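Local coordinates for protein HTH-type transcriptional regulator mcbR (Escherichia coli UMEA 3718-1, PDB 4P9F) that represses expression of McbA by binding its promoter region, which prevents colanic acid overproduction and mucoidy, and is important for biofilm formation, at residues 28-33 with 63-68; 9-14 with 49-54. One frame throughout, in Å; residues are numbered along the deposited sequence.

Interaction 1: 28-33 with 63-68; sequences RLITKN and AQAFTV
Strand 28-30 adds the third strand to the small antiparallel sheet of the winged helix-turn-helix domain, running against strand 65-67 at 153°. Leu29 and Phe66 form its hydrogen-bonded pair, with Leu29 N giving a nearly straight bond (170°) to Phe66 O at 2.7 Å and Phe66 N returning one to Leu29 O at 2.9 Å. Both side chains leave on the same face of the sheet, where Leu29 CD1 meets Val68 CG2 at 3.8 Å; with an alanine here, the side chain would end at CB, and Val68 CG2 would probably lose its apolar neighbour, opening a gap beside it. On the other face, Arg28 extends from CG to NE, CG lying anti to the backbone N (chi1 173°), which carries the guanidinium over Ala65; Ala65 CB sits against one face of the group, 3.5 Å from Arg28 CZ, while NH1 bonds to Pro62 O. Where the strand turns into helix 31-38, Thr31 OG1 approaches the edge of the Phe66 ring, 3.3 Å from CE1. A water joins Lys32 N to Gln64 O. Strand 65-67 lies between 28-30 and 59-61, and the Phe66 ring packs on helix 42-54 through Leu49, Leu50 and Val53.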
ATOM      1  N   ARG A  28      -4.434   0.027 -24.466  1.00 30.46           N
ATOM      2  CA  ARG A  28      -3.862  -1.294 -24.670  1.00 30.64           C
ATOM      3  C   ARG A  28      -2.361  -1.111 -24.878  1.00 26.89           C
ATOM      4  O   ARG A  28      -1.922  -0.397 -25.779  1.00 30.56           O
ATOM      5  CB  ARG A  28      -4.527  -1.986 -25.878  1.00 29.04           C
ATOM      6  CG  ARG A  28      -3.894  -3.317 -26.288  1.00 30.13           C
ATOM      7  CD  ARG A  28      -4.685  -4.018 -27.426  1.00 32.10           C
ATOM      8  NE  ARG A  28      -3.889  -5.098 -27.997  1.00 30.91           N
ATOM      9  CZ  ARG A  28      -3.869  -6.341 -27.528  1.00 34.29           C
ATOM     10  NH1 ARG A  28      -4.643  -6.663 -26.493  1.00 28.29           N
ATOM     11  NH2 ARG A  28      -3.088  -7.268 -28.101  1.00 31.22           N
ATOM     12  N   LEU A  29      -1.575  -1.709 -23.993  1.00 21.72           N
ATOM     13  CA  LEU A  29      -0.116  -1.643 -24.067  1.00 23.25           C
ATOM     14  C   LEU A  29       0.438  -2.933 -24.650  1.00 26.37           C
ATOM     15  O   LEU A  29       0.236  -4.002 -24.075  1.00 29.33           O
ATOM     16  CB  LEU A  29       0.469  -1.397 -22.676  1.00 22.60           C
ATOM     17  CG  LEU A  29      -0.213  -0.280 -21.876  1.00 28.42           C
ATOM     18  CD1 LEU A  29       0.396  -0.155 -20.463  1.00 22.10           C
ATOM     19  CD2 LEU A  29      -0.138   1.052 -22.622  1.00 23.81           C
ATOM     20  N   ILE A  30       1.203  -2.830 -25.728  1.00 27.76           N
ATOM     21  CA  ILE A  30       1.732  -4.021 -26.396  1.00 31.22           C
ATOM     22  C   ILE A  30       3.206  -4.174 -26.023  1.00 27.45           C
ATOM     23  O   ILE A  30       4.022  -3.294 -26.318  1.00 24.20           O
ATOM     24  CB  ILE A  30       1.541  -3.950 -27.945  1.00 29.10           C
ATOM     25  CG1 ILE A  30       0.049  -3.949 -28.306  1.00 35.38           C
ATOM     26  CG2 ILE A  30       2.274  -5.110 -28.673  1.00 22.40           C
ATOM     27  CD1 ILE A  30      -0.511  -2.592 -28.597  1.00 44.23           C
ATOM     28  N   THR A  31       3.525  -5.250 -25.300  1.00 17.70           N
ATOM     29  CA  THR A  31       4.892  -5.510 -24.830  1.00 21.29           C
ATOM     30  C   THR A  31       5.959  -5.300 -25.926  1.00 25.93           C
ATOM     31  O   THR A  31       6.955  -4.603 -25.724  1.00 22.12           O
ATOM     32  CB  THR A  31       4.974  -6.942 -24.265  1.00 27.83           C
ATOM     33  OG1 THR A  31       3.909  -7.117 -23.319  1.00 26.78           O
ATOM     34  CG2 THR A  31       6.296  -7.201 -23.583  1.00 24.51           C
ATOM     35  N   LYS A  32       5.722  -5.887 -27.093  1.00 24.53           N
ATOM     36  CA  LYS A  32       6.628  -5.792 -28.232  1.00 22.89           C
ATOM     37  C   LYS A  32       6.888  -4.333 -28.669  1.00 24.18           C
ATOM     38  O   LYS A  32       8.028  -3.964 -28.957  1.00 21.75           O
ATOM     39  CB  LYS A  32       6.059  -6.596 -29.407  1.00 25.20           C
ATOM     40  CG  LYS A  32       6.913  -6.552 -30.664  1.00 39.06           C
ATOM     41  CD  LYS A  32       8.236  -7.269 -30.478  1.00 45.13           C
ATOM     42  CE  LYS A  32       8.294  -8.550 -31.301  1.00 61.50           C
ATOM     43  NZ  LYS A  32       8.078  -8.314 -32.764  1.00 61.76           N
ATOM     44  N   ASN A  33       5.830  -3.525 -28.750  1.00 21.49           N
ATOM     45  CA  ASN A  33       5.969  -2.094 -29.077  1.00 26.55           C
ATOM     46  C   ASN A  33       6.859  -1.395 -28.078  1.00 24.54           C
ATOM     47  O   ASN A  33       7.698  -0.579 -28.437  1.00 25.07           O
ATOM     48  CB  ASN A  33       4.620  -1.370 -29.083  1.00 24.17           C
ATOM     49  CG  ASN A  33       3.741  -1.736 -30.264  1.00 30.70           C
ATOM     50  OD1 ASN A  33       4.036  -2.642 -31.028  1.00 40.18           O
ATOM     51  ND2 ASN A  33       2.630  -1.022 -30.399  1.00 32.47           N
ATOM     52  N   ALA A  63      -3.142 -11.681 -26.010  1.00 40.16           N
ATOM     53  CA  ALA A  63      -2.011 -11.657 -26.947  1.00 45.75           C
ATOM     54  C   ALA A  63      -0.774 -10.854 -26.521  1.00 42.27           C
ATOM     55  O   ALA A  63      -0.348  -9.948 -27.247  1.00 35.50           O
ATOM     56  CB  ALA A  63      -2.495 -11.157 -28.335  1.00 37.00           C
ATOM     57  N   GLN A  64      -0.245 -11.132 -25.325  1.00 43.12           N
ATOM     58  CA  GLN A  64       0.998 -10.489 -24.848  1.00 41.62           C
ATOM     59  C   GLN A  64       0.885  -8.966 -24.751  1.00 35.89           C
ATOM     60  O   GLN A  64       1.694  -8.192 -25.315  1.00 30.64           O
ATOM     61  CB  GLN A  64       2.176 -10.887 -25.752  1.00 44.92           C
ATOM     62  CG  GLN A  64       2.476 -12.386 -25.701  1.00 60.15           C
ATOM     63  CD  GLN A  64       3.496 -12.827 -26.737  1.00 74.91           C
ATOM     64  OE1 GLN A  64       3.811 -12.090 -27.673  1.00 79.64           O
ATOM     65  NE2 GLN A  64       4.019 -14.040 -26.572  1.00 81.86           N
ATOM     66  N   ALA A  65      -0.152  -8.544 -24.044  1.00 30.75           N
ATOM     67  CA  ALA A  65      -0.459  -7.125 -23.909  1.00 29.82           C
ATOM     68  C   ALA A  65      -1.101  -6.881 -22.552  1.00 24.48           C
ATOM     69  O   ALA A  65      -1.432  -7.818 -21.813  1.00 27.71           O
ATOM     70  CB  ALA A  65      -1.375  -6.647 -25.059  1.00 29.08           C
ATOM     71  N   PHE A  66      -1.229  -5.606 -22.217  1.00 30.46           N
ATOM     72  CA  PHE A  66      -1.758  -5.171 -20.941  1.00 30.78           C
ATOM     73  C   PHE A  66      -2.686  -3.985 -21.125  1.00 33.65           C
ATOM     74  O   PHE A  66      -2.642  -3.326 -22.165  1.00 31.98           O
ATOM     75  CB  PHE A  66      -0.599  -4.817 -20.008  1.00 28.96           C
ATOM     76  CG  PHE A  66       0.345  -5.946 -19.806  1.00 26.85           C
ATOM     77  CD1 PHE A  66       1.393  -6.169 -20.689  1.00 21.16           C
ATOM     78  CD2 PHE A  66       0.149  -6.834 -18.775  1.00 28.69           C
ATOM     79  CE1 PHE A  66       2.252  -7.233 -20.519  1.00 24.10           C
ATOM     80  CE2 PHE A  66       1.015  -7.911 -18.598  1.00 30.93           C
ATOM     81  CZ  PHE A  66       2.066  -8.100 -19.467  1.00 23.71           C
ATOM     82  N   THR A  67      -3.565  -3.727 -20.164  1.00 24.49           N
ATOM     83  CA  THR A  67      -4.338  -2.498 -20.279  1.00 29.03           C
ATOM     84  C   THR A  67      -4.187  -1.677 -19.020  1.00 23.32           C
ATOM     85  O   THR A  67      -4.043  -2.210 -17.911  1.00 25.18           O
ATOM     86  CB  THR A  67      -5.854  -2.726 -20.550  1.00 35.25           C
ATOM     87  OG1 THR A  67      -6.397  -3.553 -19.525  1.00 43.72           O
ATOM     88  CG2 THR A  67      -6.100  -3.366 -21.928  1.00 39.69           C
ATOM     89  N   VAL A  68      -4.176  -0.365 -19.233  1.00 29.69           N
ATOM     90  CA  VAL A  68      -4.199   0.623 -18.165  1.00 24.12           C
ATOM     91  C   VAL A  68      -5.587   0.559 -17.522  1.00 27.69           C
ATOM     92  O   VAL A  68      -6.596   0.565 -18.227  1.00 25.80           O
ATOM     93  CB  VAL A  68      -3.888   2.022 -18.717  1.00 27.66           C
ATOM     94  CG1 VAL A  68      -3.978   3.076 -17.608  1.00 26.24           C
ATOM     95  CG2 VAL A  68      -2.496   2.015 -19.411  1.00 21.82           C
TER
HETATM   96  O   HOH W   1       3.811  -7.951 -27.448  1.00 30.79           O

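Interaction 2: 9-14 with 49-54; sequences QVENDL and LLRLVS
Glu11 OE1 takes a hydrogen bond from Arg51 NH1 at 3.0 Å, part of a salt bridge between helix 6-19 and helix 42-54. The N-H points almost straight at the oxygen (165°) and reaches it on the syn side, though tilted out of the carboxylate plane; seen from the arginine, OE1 lies at the guanidinium edge, close to its plane. The two flat groups are steeply inclined to each other, and a single N-H, that of NH1, makes the bond, not a paired coplanar bridge. Glu11 is extended, with CG anti to the backbone N (chi1 -176°), which carries its carboxylate across the stem of Arg51: Glu11 CD lies 3.5 Å from Arg51 CD. The other oxygen, Glu11 OE2, receives a hydrogen bond from a water at 2.6 Å, and that water also makes a weak bond to Arg51 O. The same carbonyl accepts Ser54 OG at 2.6 Å, a side-chain bond to the carbonyl three residues earlier in the chain. With an arginine hydrogen bond at one oxygen and a water at the other, the carboxylate is likely to be stabilised as an anion in this buried setting.

One turn further along helix 6-19 the contact becomes apolar. Leu14 CB meets Leu52 CD1 at 3.6 Å, and Leu14 CD1 meets Leu49 CD2 at 3.7 Å, so one leucine touches two residues of the other helix, its side chain slanting across both. Leu34 of helix 31-38 also packs on Leu14, and Leu58 touches both Leu49 and Leu52. The segment axes come within 9.6 Å and cross at -54°. Such oblique packing of the first helix against the second helix of the helix-turn-helix is typical of the three-helix core in GntR-family winged DNA-binding domains.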
ATOM      1  N   GLN A   9      14.271  -0.403 -14.257  1.00 23.57           N
ATOM      2  CA  GLN A   9      14.268   0.878 -14.937  1.00 24.04           C
ATOM      3  C   GLN A   9      12.991   1.044 -15.749  1.00 26.03           C
ATOM      4  O   GLN A   9      12.338   2.091 -15.717  1.00 23.10           O
ATOM      5  CB  GLN A   9      15.493   0.987 -15.853  1.00 32.79           C
ATOM      6  CG  GLN A   9      15.678   2.346 -16.431  1.00 51.29           C
ATOM      7  CD  GLN A   9      15.817   3.386 -15.340  1.00 67.21           C
ATOM      8  OE1 GLN A   9      15.025   4.330 -15.257  1.00 71.48           O
ATOM      9  NE2 GLN A   9      16.815   3.203 -14.477  1.00 65.37           N
ATOM     10  N   VAL A  10      12.610   0.000 -16.463  1.00 19.41           N
ATOM     11  CA  VAL A  10      11.340   0.045 -17.188  1.00 24.55           C
ATOM     12  C   VAL A  10      10.154   0.160 -16.218  1.00 24.57           C
ATOM     13  O   VAL A  10       9.221   0.906 -16.452  1.00 22.69           O
ATOM     14  CB  VAL A  10      11.145  -1.210 -18.079  1.00 23.43           C
ATOM     15  CG1 VAL A  10       9.783  -1.157 -18.775  1.00 17.91           C
ATOM     16  CG2 VAL A  10      12.294  -1.325 -19.123  1.00 23.39           C
ATOM     17  N   GLU A  11      10.201  -0.600 -15.124  1.00 25.11           N
ATOM     18  CA  GLU A  11       9.120  -0.568 -14.159  1.00 24.66           C
ATOM     19  C   GLU A  11       8.917   0.826 -13.542  1.00 23.75           C
ATOM     20  O   GLU A  11       7.789   1.317 -13.450  1.00 24.56           O
ATOM     21  CB  GLU A  11       9.376  -1.554 -13.029  1.00 22.71           C
ATOM     22  CG  GLU A  11       8.191  -1.600 -12.074  1.00 29.14           C
ATOM     23  CD  GLU A  11       8.471  -2.404 -10.830  1.00 38.24           C
ATOM     24  OE1 GLU A  11       9.650  -2.781 -10.609  1.00 32.57           O
ATOM     25  OE2 GLU A  11       7.498  -2.672 -10.092  1.00 34.84           O
ATOM     26  N   ASN A  12      10.014   1.448 -13.113  1.00 20.94           N
ATOM     27  CA  ASN A  12       9.943   2.796 -12.542  1.00 22.43           C
ATOM     28  C   ASN A  12       9.466   3.818 -13.551  1.00 28.49           C
ATOM     29  O   ASN A  12       8.693   4.717 -13.208  1.00 25.73           O
ATOM     30  CB  ASN A  12      11.296   3.206 -11.967  1.00 26.05           C
ATOM     31  CG  ASN A  12      11.608   2.478 -10.681  1.00 35.14           C
ATOM     32  OD1 ASN A  12      10.698   2.019  -9.975  1.00 34.10           O
ATOM     33  ND2 ASN A  12      12.883   2.388 -10.348  1.00 33.68           N
ATOM     34  N   ASP A  13       9.905   3.685 -14.801  1.00 22.50           N
ATOM     35  CA  ASP A  13       9.433   4.614 -15.830  1.00 28.16           C
ATOM     36  C   ASP A  13       7.927   4.450 -16.104  1.00 25.83           C
ATOM     37  O   ASP A  13       7.201   5.433 -16.260  1.00 28.62           O
ATOM     38  CB  ASP A  13      10.253   4.452 -17.105  1.00 30.06           C
ATOM     39  CG  ASP A  13      11.684   4.999 -16.939  1.00 50.48           C
ATOM     40  OD1 ASP A  13      11.904   5.805 -16.002  1.00 48.00           O
ATOM     41  OD2 ASP A  13      12.582   4.627 -17.731  1.00 55.27           O
ATOM     42  N   LEU A  14       7.454   3.212 -16.149  1.00 22.90           N
ATOM     43  CA  LEU A  14       6.022   2.977 -16.295  1.00 21.54           C
ATOM     44  C   LEU A  14       5.244   3.481 -15.062  1.00 21.60           C
ATOM     45  O   LEU A  14       4.152   4.019 -15.199  1.00 20.30           O
ATOM     46  CB  LEU A  14       5.728   1.494 -16.505  1.00 20.53           C
ATOM     47  CG  LEU A  14       6.120   0.919 -17.869  1.00 26.13           C
ATOM     48  CD1 LEU A  14       6.046  -0.596 -17.848  1.00 28.20           C
ATOM     49  CD2 LEU A  14       5.237   1.514 -18.969  1.00 25.81           C
ATOM     50  N   LEU A  49       6.115  -5.049 -16.770  1.00 23.78           N
ATOM     51  CA  LEU A  49       4.669  -4.976 -16.913  1.00 21.86           C
ATOM     52  C   LEU A  49       3.969  -5.953 -15.956  1.00 22.12           C
ATOM     53  O   LEU A  49       2.971  -5.599 -15.333  1.00 25.71           O
ATOM     54  CB  LEU A  49       4.282  -5.251 -18.371  1.00 22.38           C
ATOM     55  CG  LEU A  49       4.708  -4.169 -19.370  1.00 23.02           C
ATOM     56  CD1 LEU A  49       4.758  -4.737 -20.798  1.00 19.16           C
ATOM     57  CD2 LEU A  49       3.728  -3.000 -19.329  1.00 19.83           C
ATOM     58  N   LEU A  50       4.508  -7.165 -15.826  1.00 23.63           N
ATOM     59  CA  LEU A  50       3.938  -8.184 -14.933  1.00 23.67           C
ATOM     60  C   LEU A  50       4.082  -7.790 -13.476  1.00 26.96           C
ATOM     61  O   LEU A  50       3.215  -8.118 -12.665  1.00 21.24           O
ATOM     62  CB  LEU A  50       4.575  -9.553 -15.186  1.00 29.84           C
ATOM     63  CG  LEU A  50       4.105 -10.182 -16.500  1.00 28.60           C
ATOM     64  CD1 LEU A  50       4.892 -11.447 -16.839  1.00 28.64           C
ATOM     65  CD2 LEU A  50       2.608 -10.474 -16.412  1.00 29.43           C
ATOM     66  N   ARG A  51       5.161  -7.077 -13.144  1.00 22.06           N
ATOM     67  CA  ARG A  51       5.307  -6.541 -11.788  1.00 24.84           C
ATOM     68  C   ARG A  51       4.159  -5.574 -11.471  1.00 25.84           C
ATOM     69  O   ARG A  51       3.638  -5.560 -10.359  1.00 23.56           O
ATOM     70  CB  ARG A  51       6.641  -5.801 -11.649  1.00 24.72           C
ATOM     71  CG  ARG A  51       7.882  -6.699 -11.574  1.00 24.78           C
ATOM     72  CD  ARG A  51       9.145  -5.841 -11.373  1.00 28.33           C
ATOM     73  NE  ARG A  51      10.344  -6.675 -11.296  1.00 27.57           N
ATOM     74  CZ  ARG A  51      11.556  -6.218 -11.022  1.00 30.20           C
ATOM     75  NH1 ARG A  51      11.741  -4.913 -10.821  1.00 25.15           N
ATOM     76  NH2 ARG A  51      12.571  -7.070 -10.954  1.00 26.29           N
ATOM     77  N   LEU A  52       3.765  -4.774 -12.458  1.00 21.06           N
ATOM     78  CA  LEU A  52       2.665  -3.841 -12.276  1.00 24.74           C
ATOM     79  C   LEU A  52       1.318  -4.575 -12.200  1.00 26.93           C
ATOM     80  O   LEU A  52       0.439  -4.206 -11.411  1.00 27.24           O
ATOM     81  CB  LEU A  52       2.684  -2.805 -13.399  1.00 25.59           C
ATOM     82  CG  LEU A  52       3.882  -1.847 -13.311  1.00 31.12           C
ATOM     83  CD1 LEU A  52       4.050  -1.038 -14.588  1.00 27.17           C
ATOM     84  CD2 LEU A  52       3.703  -0.898 -12.128  1.00 34.13           C
ATOM     85  N   VAL A  53       1.171  -5.636 -12.992  1.00 24.98           N
ATOM     86  CA  VAL A  53      -0.019  -6.475 -12.913  1.00 23.50           C
ATOM     87  C   VAL A  53      -0.156  -7.053 -11.503  1.00 30.89           C
ATOM     88  O   VAL A  53      -1.242  -7.074 -10.950  1.00 25.92           O
ATOM     89  CB  VAL A  53       0.004  -7.608 -13.960  1.00 24.41           C
ATOM     90  CG1 VAL A  53      -1.047  -8.709 -13.638  1.00 25.04           C
ATOM     91  CG2 VAL A  53      -0.187  -7.027 -15.356  1.00 25.51           C
ATOM     92  N   SER A  54       0.952  -7.500 -10.920  1.00 23.20           N
ATOM     93  CA  SER A  54       0.909  -8.161  -9.614  1.00 28.05           C
ATOM     94  C   SER A  54       0.437  -7.227  -8.488  1.00 25.72           C
ATOM     95  O   SER A  54      -0.050  -7.702  -7.460  1.00 31.86           O
ATOM     96  CB  SER A  54       2.277  -8.760  -9.263  1.00 30.49           C
ATOM     97  OG  SER A  54       3.201  -7.741  -8.944  1.00 50.88           O
TER
HETATM   98  O   HOH W   2       5.041  -3.055  -9.446  1.00 37.70           O

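In the fold
Interactions 1 and 2 have centres 12 Å apart and meet directly through Phe66 and Thr31 of the first and Leu49, Leu50 and Val53 of 49-54. Phe66 CD2 lies 3.4 Å from Val53 CG2, Phe66 CE1 is 3.5 Å from Leu49 CD1, and Thr31 OG1 is 3.6 Å from that same CD1. Leu49 therefore bridges the strand pair and the helix pair, since its other methyl belongs to interaction 2. Their segments alternate along the chain, so the two contacts interlock within one GntR-type DNA-binding domain. The helix-turn-helix, residues 31-50, begins in interaction 1 and ends in interaction 2. Near 49-54 the second subunit also packs, its Arg51 against Leu50.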